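Local coordinates for protein saframycin Mx1 synthetase B (Legionella pneumophila subsp. pneumophila, PDB 3KXW) that belongs to the ANL superfamily of AMP-binding enzymes and holds 5'-O-[(S)-(dodecanoyloxy)(hydroxy)phosphoryl]adenosine in a pocket, at residues Q11-V14 / D15-L19; G225-L228 / T229-G233. All coordinates share one frame; numbering follows the deposited sequence.

In the fold
Contact 1 (residues 11-19) begins the helix 13-23, and contact 2 (residues 225-233) makes up the C-terminal part of the helix 220-233; their centres lie about 12 Å apart and their side chains meet directly. Val17 CG2 approaches Ile231 CG2 to 3.5 Å, and Leu13 CD2 lies 4.0 Å from Leu228 CD2, so these side chains meet by apolar packing. The relation to the ligand is graded. Contact 2 touches it, Gly225 O lying 3.2 Å from C1 of 5'-O-[(S)-(dodecanoyloxy)(hydroxy)phosphoryl]adenosine, whereas the side chain of Leu13 in contact 1 is about 14 Å from the same molecule. Contact 1 therefore packs behind the helix that meets the end of the acyl chain.

Contact 1: Q11-V14 / D15-L19; sequences QSLV and DVVRL
Ser12 caps the turn that Asp15 enters: Ser12 OG accepts from Asp15 N at 3.5 Å, a long and weak bond. Its chi1 of 73° sets OG between the backbone N and the carbonyl carbon, which turns the hydroxyl towards the start of the helix. Two waters complete the polar cluster. One bonds Ser12 OG and donates a weak bond to Asp15 OD2, and the other accepts from Gln11 N and donates to Asp15 OD2 at 2.7 Å, tying the carboxylate to the backbone ahead of the helix.

The charged pair lies on the partly exposed side. Arg18 NH1 reaches Asp15 OD1 at 3.0 Å in a salt bridge, but comes from above the carboxylate, 51° out of its plane. A bend at chi3 of Arg18 brings the guanidinium back along the helix; on the way CD passes Val14 CG1 at 4.2 Å. The negative Asp15 in the first turn probably also suits the helix dipole.

Apolar contacts occupy the buried side, where Leu13 CD1 lies 4.2 Å from Val16 CB and Leu13 CG packs on Val17 CG2. Regular i to i+4 backbone bonds, Val17 N to Leu13 O and Arg18 N to Val14 O, both 3.0 Å, hold the spacing. The whole is an N-capped first helical turn, with Ser at the N-cap and Asp three residues on.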
ATOM      1  N   GLN A  11      16.680   1.467  21.289  1.00 23.51           N
ATOM      2  CA  GLN A  11      15.447   0.798  21.667  1.00 25.01           C
ATOM      3  C   GLN A  11      14.236   1.360  20.943  1.00 21.45           C
ATOM      4  O   GLN A  11      13.153   0.793  21.013  1.00 20.19           O
ATOM      5  CB  GLN A  11      15.257   0.852  23.185  1.00 28.42           C
ATOM      6  CG  GLN A  11      16.357   0.102  23.906  1.00 28.86           C
ATOM      7  CD  GLN A  11      16.367  -1.361  23.527  1.00 29.99           C
ATOM      8  OE1 GLN A  11      17.346  -1.874  22.962  1.00 35.62           O
ATOM      9  NE2 GLN A  11      15.269  -2.047  23.824  1.00 31.28           N
ATOM     10  N   SER A  12      14.421   2.485  20.257  1.00 18.76           N
ATOM     11  CA  SER A  12      13.374   3.015  19.405  1.00 17.62           C
ATOM     12  C   SER A  12      13.961   3.699  18.182  1.00 15.14           C
ATOM     13  O   SER A  12      15.136   4.043  18.160  1.00 15.40           O
ATOM     14  CB  SER A  12      12.515   4.013  20.168  1.00 18.41           C
ATOM     15  OG  SER A  12      13.236   5.224  20.367  1.00 20.35           O
ATOM     16  N   LEU A  13      13.124   3.923  17.168  1.00 13.93           N
ATOM     17  CA  LEU A  13      13.562   4.645  15.985  1.00 14.32           C
ATOM     18  C   LEU A  13      13.987   6.060  16.355  1.00 13.43           C
ATOM     19  O   LEU A  13      14.840   6.652  15.693  1.00 13.59           O
ATOM     20  CB  LEU A  13      12.430   4.700  14.953  1.00 14.61           C
ATOM     21  CG  LEU A  13      12.816   5.352  13.626  1.00 14.36           C
ATOM     22  CD1 LEU A  13      13.950   4.577  12.962  1.00 13.46           C
ATOM     23  CD2 LEU A  13      11.565   5.430  12.713  1.00 13.58           C
ATOM     24  N   VAL A  14      13.382   6.604  17.403  1.00 14.53           N
ATOM     25  CA  VAL A  14      13.765   7.948  17.875  1.00 14.60           C
ATOM     26  C   VAL A  14      15.278   8.023  18.127  1.00 14.86           C
ATOM     27  O   VAL A  14      15.957   8.952  17.665  1.00 15.05           O
ATOM     28  CB  VAL A  14      13.006   8.363  19.146  1.00 14.64           C
ATOM     29  CG1 VAL A  14      13.596   9.661  19.753  1.00 14.20           C
ATOM     30  CG2 VAL A  14      11.510   8.559  18.837  1.00 12.66           C
ATOM     31  N   ASP A  15      15.800   7.057  18.873  1.00 14.13           N
ATOM     32  CA  ASP A  15      17.224   7.073  19.222  1.00 16.17           C
ATOM     33  C   ASP A  15      18.120   6.755  18.043  1.00 15.32           C
ATOM     34  O   ASP A  15      19.260   7.236  17.970  1.00 15.19           O
ATOM     35  CB  ASP A  15      17.511   6.163  20.417  1.00 17.62           C
ATOM     36  CG  ASP A  15      17.001   6.756  21.711  1.00 19.20           C
ATOM     37  OD1 ASP A  15      16.878   8.009  21.778  1.00 17.46           O
ATOM     38  OD2 ASP A  15      16.732   5.982  22.647  1.00 21.37           O
ATOM     39  N   VAL A  16      17.614   5.953  17.109  1.00 14.80           N
ATOM     40  CA  VAL A  16      18.362   5.709  15.886  1.00 13.98           C
ATOM     41  C   VAL A  16      18.559   7.018  15.122  1.00 13.34           C
ATOM     42  O   VAL A  16      19.670   7.321  14.659  1.00 13.96           O
ATOM     43  CB  VAL A  16      17.682   4.675  14.968  1.00 13.12           C
ATOM     44  CG1 VAL A  16      18.435   4.598  13.622  1.00 14.36           C
ATOM     45  CG2 VAL A  16      17.644   3.311  15.653  1.00 14.22           C
ATOM     46  N   VAL A  17      17.481   7.791  14.963  1.00 12.78           N
ATOM     47  CA  VAL A  17      17.578   9.057  14.237  1.00 13.59           C
ATOM     48  C   VAL A  17      18.492  10.040  14.980  1.00 14.56           C
ATOM     49  O   VAL A  17      19.331  10.696  14.367  1.00 15.32           O
ATOM     50  CB  VAL A  17      16.195   9.705  13.994  1.00 13.80           C
ATOM     51  CG1 VAL A  17      16.353  11.088  13.369  1.00 14.67           C
ATOM     52  CG2 VAL A  17      15.357   8.809  13.088  1.00 12.72           C
ATOM     53  N   ARG A  18      18.318  10.133  16.294  1.00 14.24           N
ATOM     54  CA  ARG A  18      19.169  11.013  17.113  1.00 17.02           C
ATOM     55  C   ARG A  18      20.653  10.698  16.923  1.00 15.34           C
ATOM     56  O   ARG A  18      21.466  11.608  16.785  1.00 16.55           O
ATOM     57  CB  ARG A  18      18.825  10.915  18.607  1.00 16.89           C
ATOM     58  CG  ARG A  18      17.527  11.646  19.013  1.00 17.01           C
ATOM     59  CD  ARG A  18      17.243  11.563  20.531  1.00 17.85           C
ATOM     60  NE  ARG A  18      18.352  12.081  21.362  1.00 19.93           N
ATOM     61  CZ  ARG A  18      19.184  11.323  22.081  1.00 21.40           C
ATOM     62  NH1 ARG A  18      19.060   9.995  22.093  1.00 22.30           N
ATOM     63  NH2 ARG A  18      20.152  11.885  22.811  1.00 20.43           N
ATOM     64  N   LEU A  19      20.992   9.412  16.943  1.00 15.48           N
ATOM     65  CA  LEU A  19      22.383   8.979  16.849  1.00 17.51           C
ATOM     66  C   LEU A  19      22.950   9.196  15.450  1.00 15.85           C
ATOM     67  O   LEU A  19      24.075   9.663  15.289  1.00 15.97           O
ATOM     68  CB  LEU A  19      22.528   7.522  17.267  1.00 16.44           C
ATOM     69  CG  LEU A  19      23.972   7.040  17.419  1.00 21.90           C
ATOM     70  CD1 LEU A  19      24.707   7.884  18.452  1.00 20.69           C
ATOM     71  CD2 LEU A  19      24.007   5.556  17.830  1.00 22.43           C
TER
HETATM   72  O   HOH W   1      17.695   3.509  22.820  1.00 25.99           O
HETATM   73  O   HOH W   2      13.856   6.339  22.800  1.00 25.44           O

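Contact 2: G225-L228 / T229-G233; sequences GCIL and TPIYG. With 1ZZ (5'-O-[(S)-(dodecanoyloxy)(hydroxy)phosphoryl]adenosine), chain B.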
ATOM      1  N   GLY A 225       8.287   0.312   4.561  1.00 12.72           N
ATOM      2  CA  GLY A 225       9.302  -0.101   3.614  1.00 15.28           C
ATOM      3  C   GLY A 225      10.126   1.032   3.039  1.00 13.89           C
ATOM      4  O   GLY A 225      11.349   0.955   3.011  1.00 13.81           O
ATOM      5  N   CYS A 226       9.474   2.077   2.555  1.00 11.96           N
ATOM      6  CA  CYS A 226      10.194   3.029   1.702  1.00 13.51           C
ATOM      7  C   CYS A 226      10.591   4.343   2.400  1.00 14.11           C
ATOM      8  O   CYS A 226      11.278   5.171   1.819  1.00 14.74           O
ATOM      9  CB  CYS A 226       9.381   3.320   0.443  1.00 14.13           C
ATOM     10  SG  CYS A 226       9.045   1.816  -0.495  1.00 18.67           S
ATOM     11  N   ILE A 227      10.166   4.524   3.647  1.00 11.95           N
ATOM     12  CA  ILE A 227      10.551   5.734   4.388  1.00 12.87           C
ATOM     13  C   ILE A 227      11.256   5.378   5.705  1.00 13.79           C
ATOM     14  O   ILE A 227      12.389   5.803   5.949  1.00 12.43           O
ATOM     15  CB  ILE A 227       9.338   6.660   4.696  1.00 13.60           C
ATOM     16  CG1 ILE A 227       8.671   7.143   3.409  1.00 13.89           C
ATOM     17  CG2 ILE A 227       9.782   7.888   5.530  1.00 13.79           C
ATOM     18  CD1 ILE A 227       7.347   7.852   3.608  1.00 16.12           C
ATOM     19  N   LEU A 228      10.590   4.594   6.543  1.00 12.28           N
ATOM     20  CA  LEU A 228      11.137   4.283   7.855  1.00 11.28           C
ATOM     21  C   LEU A 228      12.354   3.367   7.780  1.00 12.91           C
ATOM     22  O   LEU A 228      13.322   3.575   8.519  1.00 12.49           O
ATOM     23  CB  LEU A 228      10.075   3.747   8.803  1.00 13.36           C
ATOM     24  CG  LEU A 228       8.889   4.703   9.005  1.00 11.81           C
ATOM     25  CD1 LEU A 228       7.883   4.057   9.948  1.00 14.28           C
ATOM     26  CD2 LEU A 228       9.305   6.109   9.515  1.00 11.79           C
ATOM     27  N   THR A 229      12.331   2.395   6.873  1.00 12.02           N
ATOM     28  CA  THR A 229      13.507   1.542   6.705  1.00 12.25           C
ATOM     29  C   THR A 229      14.774   2.320   6.285  1.00 12.34           C
ATOM     30  O   THR A 229      15.825   2.138   6.886  1.00 13.29           O
ATOM     31  CB  THR A 229      13.237   0.349   5.762  1.00 13.89           C
ATOM     32  OG1 THR A 229      12.164  -0.440   6.299  1.00 14.66           O
ATOM     33  CG2 THR A 229      14.489  -0.521   5.631  1.00 12.75           C
ATOM     34  N   PRO A 230      14.686   3.156   5.240  1.00 13.44           N
ATOM     35  CA  PRO A 230      15.874   3.943   4.867  1.00 13.32           C
ATOM     36  C   PRO A 230      16.349   4.878   5.989  1.00 13.81           C
ATOM     37  O   PRO A 230      17.548   5.024   6.215  1.00 13.56           O
ATOM     38  CB  PRO A 230      15.401   4.796   3.669  1.00 14.34           C
ATOM     39  CG  PRO A 230      14.067   4.301   3.289  1.00 15.73           C
ATOM     40  CD  PRO A 230      13.563   3.307   4.288  1.00 12.61           C
ATOM     41  N   ILE A 231      15.419   5.542   6.664  1.00 11.83           N
ATOM     42  CA  ILE A 231      15.811   6.389   7.793  1.00 13.27           C
ATOM     43  C   ILE A 231      16.571   5.575   8.861  1.00 13.65           C
ATOM     44  O   ILE A 231      17.655   5.966   9.311  1.00 14.45           O
ATOM     45  CB  ILE A 231      14.576   7.134   8.378  1.00 14.91           C
ATOM     46  CG1 ILE A 231      14.094   8.167   7.352  1.00 13.88           C
ATOM     47  CG2 ILE A 231      14.929   7.835   9.709  1.00 14.41           C
ATOM     48  CD1 ILE A 231      12.798   8.887   7.729  1.00 15.23           C
ATOM     49  N   TYR A 232      16.004   4.434   9.239  1.00 13.07           N
ATOM     50  CA  TYR A 232      16.647   3.487  10.150  1.00 12.88           C
ATOM     51  C   TYR A 232      18.028   3.015   9.668  1.00 14.60           C
ATOM     52  O   TYR A 232      18.980   2.899  10.451  1.00 14.17           O
ATOM     53  CB  TYR A 232      15.705   2.292  10.307  1.00 14.02           C
ATOM     54  CG  TYR A 232      16.294   1.069  10.985  1.00 15.00           C
ATOM     55  CD1 TYR A 232      16.434   1.024  12.366  1.00 15.13           C
ATOM     56  CD2 TYR A 232      16.676  -0.043  10.252  1.00 17.24           C
ATOM     57  CE1 TYR A 232      16.941  -0.102  12.995  1.00 17.32           C
ATOM     58  CE2 TYR A 232      17.178  -1.176  10.870  1.00 17.79           C
ATOM     59  CZ  TYR A 232      17.304  -1.193  12.235  1.00 19.61           C
ATOM     60  OH  TYR A 232      17.804  -2.304  12.850  1.00 22.99           O
ATOM     61  N   GLY A 233      18.144   2.706   8.383  1.00 13.13           N
ATOM     62  CA  GLY A 233      19.365   2.100   7.865  1.00 15.66           C
ATOM     63  C   GLY A 233      20.426   3.052   7.306  1.00 16.08           C
ATOM     64  O   GLY A 233      21.457   2.604   6.809  1.00 16.22           O
TER
HETATM   65  P   1ZZ B 589      -2.060  -4.448   3.958  1.00 27.29           P
HETATM   66  C1  1ZZ B 589      11.950  -1.486   0.963  1.00 19.84           C
HETATM   67  N1  1ZZ B 589      -1.233  -9.377  -0.084  1.00 20.73           N
HETATM   68  O1  1ZZ B 589      -0.003  -5.096   1.516  1.00 26.48           O
HETATM   69  C2  1ZZ B 589      10.592  -2.070   0.549  1.00 15.74           C
HETATM   70  N2  1ZZ B 589       0.987  -9.369  -0.353  1.00 16.13           N
HETATM   71  O2  1ZZ B 589      -0.423  -4.328   3.692  1.00 30.34           O
HETATM   72  C3  1ZZ B 589      10.234  -3.323   1.359  1.00 16.89           C
HETATM   73  N3  1ZZ B 589      -1.785 -11.305  -1.773  1.00 19.79           N
HETATM   74  O3  1ZZ B 589      -2.294  -4.632   5.375  1.00 24.51           O
HETATM   75  C4  1ZZ B 589       8.732  -3.629   1.256  1.00 16.04           C
HETATM   76  N4  1ZZ B 589       0.211 -12.138  -2.838  1.00 18.51           N
HETATM   77  O4  1ZZ B 589      -2.749  -3.086   3.434  1.00 35.96           O
HETATM   78  C5  1ZZ B 589       8.387  -5.074   1.653  1.00 16.60           C
HETATM   79  N5  1ZZ B 589       2.382 -11.425  -2.357  1.00 15.58           N
HETATM   80  O5  1ZZ B 589      -2.724  -5.701   3.080  1.00 25.13           O
HETATM   81  C6  1ZZ B 589       6.891  -5.300   1.391  1.00 17.21           C
HETATM   82  O6  1ZZ B 589      -2.654  -7.687   1.048  1.00 23.97           O
HETATM   83  C7  1ZZ B 589       6.223  -6.690   1.529  1.00 15.61           C
HETATM   84  O7  1ZZ B 589      -4.091 -10.196   1.380  1.00 23.57           O
HETATM   85  C8  1ZZ B 589       4.750  -6.868   1.113  1.00 15.64           C
HETATM   86  O8  1ZZ B 589      -3.335  -9.761   3.698  1.00 20.22           O
HETATM   87  C9  1ZZ B 589       3.843  -6.413   2.268  1.00 17.50           C
HETATM   88  C10 1ZZ B 589       2.467  -5.864   1.820  1.00 18.02           C
HETATM   89  C11 1ZZ B 589       1.789  -5.195   3.049  1.00 20.47           C
HETATM   90  C12 1ZZ B 589       0.261  -5.272   2.870  1.00 25.25           C
HETATM   91  C13 1ZZ B 589      -2.206  -7.010   3.173  1.00 26.53           C
HETATM   92  C14 1ZZ B 589      -2.909  -7.862   2.315  1.00 23.64           C
HETATM   93  C15 1ZZ B 589      -2.655  -9.385   2.610  1.00 20.57           C
HETATM   94  C16 1ZZ B 589      -2.999 -10.006   1.497  1.00 24.15           C
HETATM   95  C17 1ZZ B 589      -2.460  -9.089   0.511  1.00 22.07           C
HETATM   96  C18 1ZZ B 589       0.044  -8.794   0.294  1.00 19.13           C
HETATM   97  C19 1ZZ B 589       0.343 -10.371  -1.254  1.00 18.63           C
HETATM   98  C20 1ZZ B 589      -0.940 -10.396  -1.048  1.00 18.59           C
HETATM   99  C21 1ZZ B 589      -1.255 -12.111  -2.662  1.00 18.74           C
HETATM  100  C22 1ZZ B 589       0.949 -11.371  -2.218  1.00 17.34           C
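Pro230 packs against the carbonyls of Gly225, Cys226 and Ile227 within the last turn of helix 220-233, and two buried acceptors there have no hydrogen-bond partner in the model. Cys226 O lacks one because the ring nitrogen of Pro230, four residues on, has no hydrogen to give; it faces Pro230 CG at 3.3 Å instead. Gly225 O loses its partner to the pi-type turn at 225-228, which leaves Thr229 N 4.2 Å from it, and is closed in by Thr229 CB and Pro230 CD. The helix kinks at the proline.

Regular bonding resumes at once. Ile231 N donates to Ile227 O at 3.1 Å with an N-H...O angle of 166°, and Tyr232 N to Leu228 O at 2.9 Å. Ile227 O is crowded as well as bonded, for Pro230 CD and Ile231 CG1 each lie 3.2 Å from it. Ile227 and Ile231 run side by side in the same direction, with CG2 of the first 3.9 Å from CD1 of the second. Thr229 OG1, held beside its own backbone N by a chi1 of -59°, turns back along the helix and is hydrogen-bonded to Ile224 O.

Gly225 belongs to the ligand pocket. Its CA is 3.9 Å from C2, next to the terminal carbon of the acyl chain of 5'-O-[(S)-(dodecanoyloxy)(hydroxy)phosphoryl]adenosine, so bare backbone meets the chain end.

The helix 220-233 links strands 210-213 and 236-239 in a beta-alpha-beta unit. Leu228 and Ile231 meet helix 13-23; Ile227 and Ile231 both pack on Ile79 of helix 76-87, Leu228 on its Phe82. Thr229 and Tyr232 pack on Leu196 of helix 189-202, with Tyr232 OH hydrogen-bonded to Ser2 N.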